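Local coordinates for bifunctional protein PutA (Bdellovibrio bacteriovorus, PDB 5UR2), which probably carries out both oxidation steps of proline catabolism, with a flavin-dependent proline dehydrogenase and an NAD-dependent glutamate semialdehyde dehydrogenase in one chain, at residues M651-N660 and D959-P967; V706-T717 and P735-E746. One frame throughout, in Å; residues are numbered along the deposited sequence.

Interaction 1: residues M651-N660 and D959-P967; sequences MVTAAAVAGN and DYLKQYMEP
The Tyr964 ring lies against the helix of 651-660. The backbone N of Ala655 and the methyl of Ala654 sit over one face. Ala654 CB makes a CH-pi contact 4.2 Å from the centroid of the Tyr964 ring. Ala655 CB packs 3.7 Å from Tyr964 CD2. In the plane of the ring, at its edge, are Tyr960 CZ and Leu961 O. The two phenols are linked by a hydrogen bond of 2.7 Å between Tyr960 OH and Tyr964 OH. The two hydroxyls lie beside Met651. With CG anti to the backbone N (chi1 -170°) and the branch turned by chi2 (55°), Leu961 CD1 reaches the helix, 3.3 Å from Ala654 O. Ala658 CB meets Met965 CG at 3.6 Å. The amide of Asn660 links the two segments. Its ND2 donates to Tyr964 O (2.9 Å) and to Ala655 O (3.0 Å), each time in the carbonyl plane and on a lone pair. Asn660 OD1 accepts from the backbone N of Arg632 and Gly633, so the amide is fixed at both ends. Gly659 ends the helix in a Schellman motif. The contact packs helix 646-657 against the turn leading into strand 965-973, in the buried core of the aldehyde dehydrogenase fold.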
# COMPACT_ATOMS: atom_id res chain seq x y z
N MET B 651 10.44 -17.41 -2.57
CA MET B 651 9.56 -17.93 -1.53
C MET B 651 10.26 -17.91 -0.17
O MET B 651 9.70 -17.43 0.82
CB MET B 651 9.10 -19.35 -1.87
CG MET B 651 8.19 -19.49 -3.10
SD MET B 651 8.05 -21.24 -3.59
CE MET B 651 6.50 -21.26 -4.46
N VAL B 652 11.51 -18.39 -0.13
CA VAL B 652 12.22 -18.53 1.14
C VAL B 652 12.53 -17.17 1.75
O VAL B 652 12.36 -16.96 2.96
CB VAL B 652 13.50 -19.37 0.96
CG1 VAL B 652 14.37 -19.35 2.23
CG2 VAL B 652 13.16 -20.80 0.64
N THR B 653 13.05 -16.23 0.94
CA THR B 653 13.43 -14.93 1.50
C THR B 653 12.20 -14.11 1.88
O THR B 653 12.22 -13.39 2.88
CB THR B 653 14.32 -14.13 0.55
OG1 THR B 653 13.66 -13.95 -0.70
CG2 THR B 653 15.64 -14.82 0.33
N ALA B 654 11.13 -14.19 1.08
CA ALA B 654 9.91 -13.47 1.45
C ALA B 654 9.39 -13.97 2.79
O ALA B 654 9.15 -13.17 3.70
CB ALA B 654 8.83 -13.62 0.38
N ALA B 655 9.29 -15.29 2.95
CA ALA B 655 8.81 -15.86 4.20
C ALA B 655 9.72 -15.47 5.36
O ALA B 655 9.26 -15.01 6.40
CB ALA B 655 8.74 -17.38 4.08
N ALA B 656 11.03 -15.65 5.18
CA ALA B 656 11.97 -15.42 6.27
C ALA B 656 12.09 -13.94 6.60
O ALA B 656 12.08 -13.56 7.78
CB ALA B 656 13.33 -16.03 5.93
N VAL B 657 12.19 -13.07 5.58
CA VAL B 657 12.35 -11.65 5.89
C VAL B 657 11.11 -11.13 6.60
O VAL B 657 11.21 -10.21 7.43
CB VAL B 657 12.67 -10.81 4.64
CG1 VAL B 657 11.38 -10.37 3.91
CG2 VAL B 657 13.48 -9.58 5.03
N ALA B 658 9.95 -11.73 6.34
CA ALA B 658 8.75 -11.34 7.07
C ALA B 658 8.73 -11.84 8.51
O ALA B 658 7.76 -11.57 9.21
CB ALA B 658 7.50 -11.86 6.35
N GLY B 659 9.77 -12.54 8.96
CA GLY B 659 9.80 -13.03 10.32
C GLY B 659 9.33 -14.46 10.49
O GLY B 659 9.16 -14.91 11.63
N ASN B 660 9.06 -15.17 9.41
CA ASN B 660 8.69 -16.58 9.53
C ASN B 660 9.92 -17.46 9.47
O ASN B 660 10.98 -17.05 8.99
CB ASN B 660 7.70 -16.96 8.44
CG ASN B 660 6.49 -16.04 8.41
OD1 ASN B 660 5.56 -16.19 9.22
ND2 ASN B 660 6.50 -15.07 7.48
N ASP B 959 2.04 -6.37 -3.29
CA ASP B 959 1.14 -7.10 -2.40
C ASP B 959 1.74 -8.40 -1.90
O ASP B 959 1.16 -9.02 -0.99
CB ASP B 959 -0.22 -7.41 -3.08
CG ASP B 959 -1.00 -6.14 -3.45
OD1 ASP B 959 -0.91 -5.13 -2.70
OD2 ASP B 959 -1.66 -6.13 -4.52
N TYR B 960 2.87 -8.84 -2.45
CA TYR B 960 3.29 -10.23 -2.26
C TYR B 960 3.74 -10.52 -0.83
O TYR B 960 3.32 -11.51 -0.23
CB TYR B 960 4.39 -10.59 -3.24
CG TYR B 960 4.76 -12.04 -3.17
CD1 TYR B 960 3.89 -13.01 -3.68
CD2 TYR B 960 5.94 -12.45 -2.60
CE1 TYR B 960 4.20 -14.36 -3.62
CE2 TYR B 960 6.27 -13.81 -2.54
CZ TYR B 960 5.39 -14.75 -3.05
OH TYR B 960 5.70 -16.09 -2.99
N LEU B 961 4.62 -9.68 -0.29
CA LEU B 961 5.19 -9.94 1.03
C LEU B 961 4.12 -10.02 2.12
O LEU B 961 4.28 -10.80 3.08
CB LEU B 961 6.21 -8.84 1.37
CG LEU B 961 7.08 -9.08 2.60
CD1 LEU B 961 7.80 -10.43 2.44
CD2 LEU B 961 8.06 -7.91 2.78
N LYS B 962 3.03 -9.26 1.99
CA LYS B 962 1.97 -9.26 2.99
C LYS B 962 1.27 -10.61 3.12
O LYS B 962 0.68 -10.90 4.18
CB LYS B 962 0.93 -8.18 2.66
CG LYS B 962 1.49 -6.74 2.74
CD LYS B 962 0.45 -5.76 2.24
CE LYS B 962 0.94 -4.35 2.33
NZ LYS B 962 -0.14 -3.38 2.01
N GLN B 963 1.30 -11.43 2.08
CA GLN B 963 0.70 -12.77 2.15
C GLN B 963 1.38 -13.64 3.20
O GLN B 963 0.79 -14.63 3.66
CB GLN B 963 0.78 -13.46 0.79
CG GLN B 963 -0.14 -12.88 -0.28
CD GLN B 963 -1.58 -13.29 -0.07
OE1 GLN B 963 -2.34 -12.61 0.62
NE2 GLN B 963 -1.95 -14.45 -0.61
N TYR B 964 2.63 -13.33 3.55
CA TYR B 964 3.38 -14.05 4.56
C TYR B 964 3.23 -13.44 5.95
O TYR B 964 3.95 -13.84 6.86
CB TYR B 964 4.87 -14.09 4.17
CG TYR B 964 5.13 -14.89 2.92
CD1 TYR B 964 5.03 -14.30 1.65
CD2 TYR B 964 5.45 -16.23 2.99
CE1 TYR B 964 5.26 -15.05 0.50
CE2 TYR B 964 5.69 -16.98 1.86
CZ TYR B 964 5.60 -16.39 0.62
OH TYR B 964 5.84 -17.18 -0.48
N MET B 965 2.28 -12.51 6.12
CA MET B 965 2.13 -11.75 7.36
C MET B 965 0.65 -11.67 7.71
O MET B 965 -0.21 -12.09 6.94
CB MET B 965 2.77 -10.35 7.24
CG MET B 965 4.27 -10.43 6.99
SD MET B 965 5.16 -8.86 7.02
CE MET B 965 4.27 -7.94 5.79
N GLU B 966 0.38 -11.18 8.92
CA GLU B 966 -0.95 -10.83 9.40
C GLU B 966 -1.00 -9.33 9.68
O GLU B 966 -0.08 -8.79 10.31
CB GLU B 966 -1.33 -11.58 10.70
CG GLU B 966 -1.63 -13.06 10.54
CD GLU B 966 -2.89 -13.30 9.78
OE1 GLU B 966 -3.84 -12.49 9.93
OE2 GLU B 966 -2.93 -14.30 9.02
N PRO B 967 -2.06 -8.66 9.26
CA PRO B 967 -2.24 -7.26 9.66
C PRO B 967 -2.69 -7.20 11.11
O PRO B 967 -3.40 -8.08 11.60
CB PRO B 967 -3.35 -6.77 8.73
CG PRO B 967 -4.22 -8.04 8.55
CD PRO B 967 -3.23 -9.19 8.52

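Interaction 2: residues V706-T717 and P735-E746; sequences VNHKYTTTIAFT and PGQQHVKRCIIE
Strands 711-717 and 742-746 pair in parallel, from Thr713 beside Arg742 to Thr717 beside Glu746. Five backbone hydrogen bonds join them. They run from Arg742 N to Thr712 O at one end to Glu746 N to Phe716 O at the other. The bond from Ile744 N to Ile714 O is 2.7 Å long and nearly straight (174°).

Side-chain polar bonds tie Lys741 and His739 to 706-711. The extended Lys741 chain brings NZ to the C-terminal end of helix 698-707, where it donates to Val706 O and His708 O, both 2.9 Å away. Thr711 N reaches His708 O from the opposite face of its carbonyl plane. The carbonyl groups at this helix end would probably stabilise a charged ammonium. His739 NE2 donates to Thr711 O at 2.7 Å, from above the carbonyl plane. Its CG lies between the backbone N and the carbonyl carbon (chi1 60°), with the ring turned toward 706-717.

The His739 ring has a neighbour on each face. Thr712 CG2 stands over its centre in a CH-pi contact, 3.7 Å from the centroid, and Gln737 CG lies over the opposite face, offset toward the rim.

Apolar contacts follow the sheet. Ile745 CD1 meets Phe716 CB at 3.7 Å and approaches the ring at its edge. On the sheet face that carries Thr713, Ala715 and Ile744, Thr713 CG2 touches Ile744 CD1.

Water bridges Thr717 OG1 and Ile744 O. A second water joins Thr717 OG1 to Glu746 OE1, weakly on the glutamate side. Helix 720-730 links the two strands into a beta-alpha-beta unit of the Rossmann-type NAD-binding fold. The second strand of the unit ends at Glu746, a predicted active-site residue.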
# COMPACT_ATOMS: atom_id res chain seq x y z
N VAL B 706 3.07 -30.06 4.45
CA VAL B 706 1.79 -29.43 4.12
C VAL B 706 0.76 -29.74 5.20
O VAL B 706 0.00 -28.85 5.62
CB VAL B 706 1.30 -29.88 2.72
CG1 VAL B 706 -0.21 -29.65 2.57
CG2 VAL B 706 2.04 -29.12 1.63
N ASN B 707 0.73 -30.99 5.68
CA ASN B 707 -0.29 -31.43 6.60
C ASN B 707 -0.01 -31.10 8.06
O ASN B 707 -0.92 -31.18 8.87
CB ASN B 707 -0.50 -32.96 6.50
CG ASN B 707 -1.19 -33.37 5.20
OD1 ASN B 707 -1.99 -32.62 4.66
ND2 ASN B 707 -0.94 -34.59 4.76
N HIS B 708 1.22 -30.71 8.40
CA HIS B 708 1.60 -30.61 9.81
C HIS B 708 0.84 -29.50 10.53
O HIS B 708 0.50 -28.46 9.96
CB HIS B 708 3.10 -30.34 9.92
CG HIS B 708 3.66 -30.65 11.27
ND1 HIS B 708 3.57 -29.77 12.32
CD2 HIS B 708 4.32 -31.74 11.73
CE1 HIS B 708 4.14 -30.31 13.39
NE2 HIS B 708 4.60 -31.50 13.06
N LYS B 709 0.61 -29.70 11.83
CA LYS B 709 -0.17 -28.75 12.62
C LYS B 709 0.57 -27.43 12.84
O LYS B 709 -0.09 -26.42 13.09
CB LYS B 709 -0.54 -29.37 13.98
CG LYS B 709 0.67 -29.62 14.87
CD LYS B 709 0.31 -30.29 16.19
CE LYS B 709 1.57 -30.49 17.02
NZ LYS B 709 1.36 -31.39 18.18
N TYR B 710 1.90 -27.40 12.75
CA TYR B 710 2.61 -26.15 12.95
C TYR B 710 2.65 -25.30 11.69
O TYR B 710 2.91 -24.10 11.79
CB TYR B 710 4.05 -26.38 13.39
CG TYR B 710 4.27 -26.95 14.77
CD1 TYR B 710 3.28 -26.91 15.74
CD2 TYR B 710 5.49 -27.53 15.09
CE1 TYR B 710 3.52 -27.44 17.01
CE2 TYR B 710 5.73 -28.06 16.34
CZ TYR B 710 4.75 -28.02 17.30
OH TYR B 710 5.05 -28.55 18.53
N THR B 711 2.44 -25.88 10.52
CA THR B 711 2.55 -25.14 9.27
C THR B 711 1.42 -24.13 9.15
O THR B 711 0.24 -24.51 9.10
CB THR B 711 2.53 -26.11 8.09
OG1 THR B 711 3.65 -26.99 8.18
CG2 THR B 711 2.57 -25.35 6.77
N THR B 712 1.76 -22.85 9.08
CA THR B 712 0.77 -21.78 8.95
C THR B 712 0.57 -21.33 7.52
O THR B 712 -0.54 -20.93 7.15
CB THR B 712 1.18 -20.57 9.79
OG1 THR B 712 2.44 -20.07 9.33
CG2 THR B 712 1.34 -20.99 11.24
N THR B 713 1.62 -21.39 6.71
CA THR B 713 1.61 -20.85 5.37
C THR B 713 2.28 -21.85 4.44
O THR B 713 3.33 -22.41 4.79
CB THR B 713 2.34 -19.50 5.37
OG1 THR B 713 1.75 -18.67 6.37
CG2 THR B 713 2.29 -18.82 4.00
N ILE B 714 1.67 -22.09 3.28
CA ILE B 714 2.23 -23.00 2.27
C ILE B 714 2.44 -22.21 0.99
O ILE B 714 1.48 -21.67 0.43
CB ILE B 714 1.31 -24.20 2.03
CG1 ILE B 714 1.11 -24.99 3.33
CG2 ILE B 714 1.89 -25.07 0.94
CD1 ILE B 714 -0.16 -25.88 3.35
N ALA B 715 3.69 -22.14 0.52
CA ALA B 715 4.00 -21.56 -0.79
C ALA B 715 4.35 -22.70 -1.73
O ALA B 715 5.34 -23.42 -1.50
CB ALA B 715 5.14 -20.54 -0.69
N PHE B 716 3.53 -22.90 -2.75
CA PHE B 716 3.70 -23.98 -3.71
C PHE B 716 3.55 -23.43 -5.11
O PHE B 716 2.57 -22.74 -5.41
CB PHE B 716 2.67 -25.11 -3.52
CG PHE B 716 2.55 -26.00 -4.72
CD1 PHE B 716 3.48 -27.01 -4.95
CD2 PHE B 716 1.53 -25.80 -5.65
CE1 PHE B 716 3.38 -27.83 -6.08
CE2 PHE B 716 1.43 -26.60 -6.78
CZ PHE B 716 2.35 -27.62 -6.99
N THR B 717 4.52 -23.74 -5.95
CA THR B 717 4.42 -23.44 -7.37
C THR B 717 4.70 -24.71 -8.16
O THR B 717 5.75 -25.34 -7.98
CB THR B 717 5.38 -22.32 -7.76
OG1 THR B 717 4.91 -21.10 -7.17
CG2 THR B 717 5.45 -22.19 -9.27
N PRO B 735 -5.43 -32.06 14.41
CA PRO B 735 -5.36 -32.06 15.88
C PRO B 735 -4.24 -31.15 16.38
O PRO B 735 -3.10 -31.24 15.93
CB PRO B 735 -5.11 -33.53 16.23
CG PRO B 735 -5.72 -34.30 15.08
CD PRO B 735 -5.50 -33.43 13.86
N GLY B 736 -4.58 -30.27 17.32
CA GLY B 736 -3.58 -29.36 17.84
C GLY B 736 -3.28 -28.17 16.97
O GLY B 736 -2.47 -27.33 17.36
N GLN B 737 -3.91 -28.05 15.81
CA GLN B 737 -3.70 -26.88 14.96
C GLN B 737 -4.59 -25.75 15.45
O GLN B 737 -5.81 -25.91 15.56
CB GLN B 737 -3.99 -27.26 13.51
CG GLN B 737 -3.72 -26.20 12.46
CD GLN B 737 -4.25 -26.65 11.11
OE1 GLN B 737 -4.15 -27.83 10.75
NE2 GLN B 737 -4.83 -25.72 10.36
N GLN B 738 -3.99 -24.61 15.78
CA GLN B 738 -4.79 -23.49 16.26
C GLN B 738 -4.65 -22.28 15.34
O GLN B 738 -4.46 -21.15 15.80
CB GLN B 738 -4.43 -23.14 17.71
CG GLN B 738 -4.70 -24.33 18.64
CD GLN B 738 -4.68 -23.97 20.11
OE1 GLN B 738 -3.93 -23.10 20.55
NE2 GLN B 738 -5.52 -24.65 20.89
N HIS B 739 -4.78 -22.51 14.05
CA HIS B 739 -4.73 -21.45 13.05
C HIS B 739 -5.33 -21.98 11.76
O HIS B 739 -5.52 -23.19 11.58
CB HIS B 739 -3.31 -20.97 12.82
CG HIS B 739 -2.39 -22.05 12.32
ND1 HIS B 739 -1.60 -22.80 13.16
CD2 HIS B 739 -2.17 -22.53 11.07
CE1 HIS B 739 -0.91 -23.67 12.46
NE2 HIS B 739 -1.24 -23.54 11.18
N VAL B 740 -5.59 -21.05 10.86
CA VAL B 740 -6.06 -21.33 9.52
C VAL B 740 -4.86 -21.26 8.59
O VAL B 740 -4.07 -20.30 8.64
CB VAL B 740 -7.17 -20.35 9.09
CG1 VAL B 740 -7.72 -20.71 7.72
CG2 VAL B 740 -8.30 -20.33 10.12
N LYS B 741 -4.69 -22.27 7.76
CA LYS B 741 -3.57 -22.29 6.83
C LYS B 741 -3.81 -21.37 5.64
O LYS B 741 -4.94 -21.21 5.16
CB LYS B 741 -3.30 -23.73 6.36
CG LYS B 741 -2.56 -24.57 7.42
CD LYS B 741 -2.39 -26.03 7.02
CE LYS B 741 -1.71 -26.79 8.17
NZ LYS B 741 -1.56 -28.28 7.97
N ARG B 742 -2.75 -20.70 5.20
CA ARG B 742 -2.80 -19.89 4.00
C ARG B 742 -1.96 -20.55 2.92
O ARG B 742 -0.81 -20.93 3.16
CB ARG B 742 -2.29 -18.48 4.25
CG ARG B 742 -2.12 -17.72 2.93
CD ARG B 742 -1.88 -16.26 3.15
NE ARG B 742 -3.06 -15.62 3.71
CZ ARG B 742 -3.01 -14.58 4.53
NH1 ARG B 742 -1.82 -14.06 4.89
NH2 ARG B 742 -4.14 -14.07 4.99
N CYS B 743 -2.54 -20.67 1.72
CA CYS B 743 -1.85 -21.20 0.55
C CYS B 743 -1.50 -20.07 -0.41
O CYS B 743 -2.36 -19.25 -0.74
CB CYS B 743 -2.71 -22.22 -0.18
SG CYS B 743 -3.01 -23.71 0.77
N ILE B 744 -0.24 -20.02 -0.83
CA ILE B 744 0.22 -19.10 -1.86
C ILE B 744 0.62 -19.97 -3.05
O ILE B 744 1.68 -20.59 -3.04
CB ILE B 744 1.39 -18.24 -1.35
CG1 ILE B 744 1.00 -17.57 -0.04
CG2 ILE B 744 1.77 -17.18 -2.40
CD1 ILE B 744 2.17 -16.90 0.71
N ILE B 745 -0.23 -20.00 -4.10
CA ILE B 745 -0.21 -21.05 -5.11
C ILE B 745 -0.09 -20.46 -6.52
O ILE B 745 -0.86 -19.56 -6.88
CB ILE B 745 -1.49 -21.91 -5.06
CG1 ILE B 745 -1.70 -22.52 -3.68
CG2 ILE B 745 -1.43 -23.00 -6.11
CD1 ILE B 745 -0.72 -23.59 -3.35
N GLU B 746 0.83 -20.99 -7.32
CA GLU B 746 0.93 -20.71 -8.76
C GLU B 746 0.88 -22.04 -9.51
O GLU B 746 1.65 -22.95 -9.19
CB GLU B 746 2.22 -19.93 -9.06
CG GLU B 746 2.44 -19.57 -10.54
CD GLU B 746 3.88 -19.11 -10.84
OE1 GLU B 746 4.55 -18.48 -9.97
OE2 GLU B 746 4.36 -19.43 -11.94
O HOH W 1 3.73 -19.91 -4.73
O HOH W 2 6.15 -18.38 -6.98

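Following the chain from the N terminus, helix 646-657 is the first of these elements to be reached. Interaction 1 opens there and closes only at 959-967, with 298 residues in between. Interaction 2 is nested inside that loop. It closes a short one, in which 17 residues, mostly helix 720-730, separate its segments. Both belong to the aldehyde dehydrogenase part and reach the same sheet, because strand 965-973 and strand 711-717 each pair with strand 623-638. The contacts meet directly: Arg742 NH1 probably bonds Gln963 O at 3.0 Å, and Tyr964 OH packs on Ala715 CB. Helix, late turn and parallel strands are thus tied together near the second subunit.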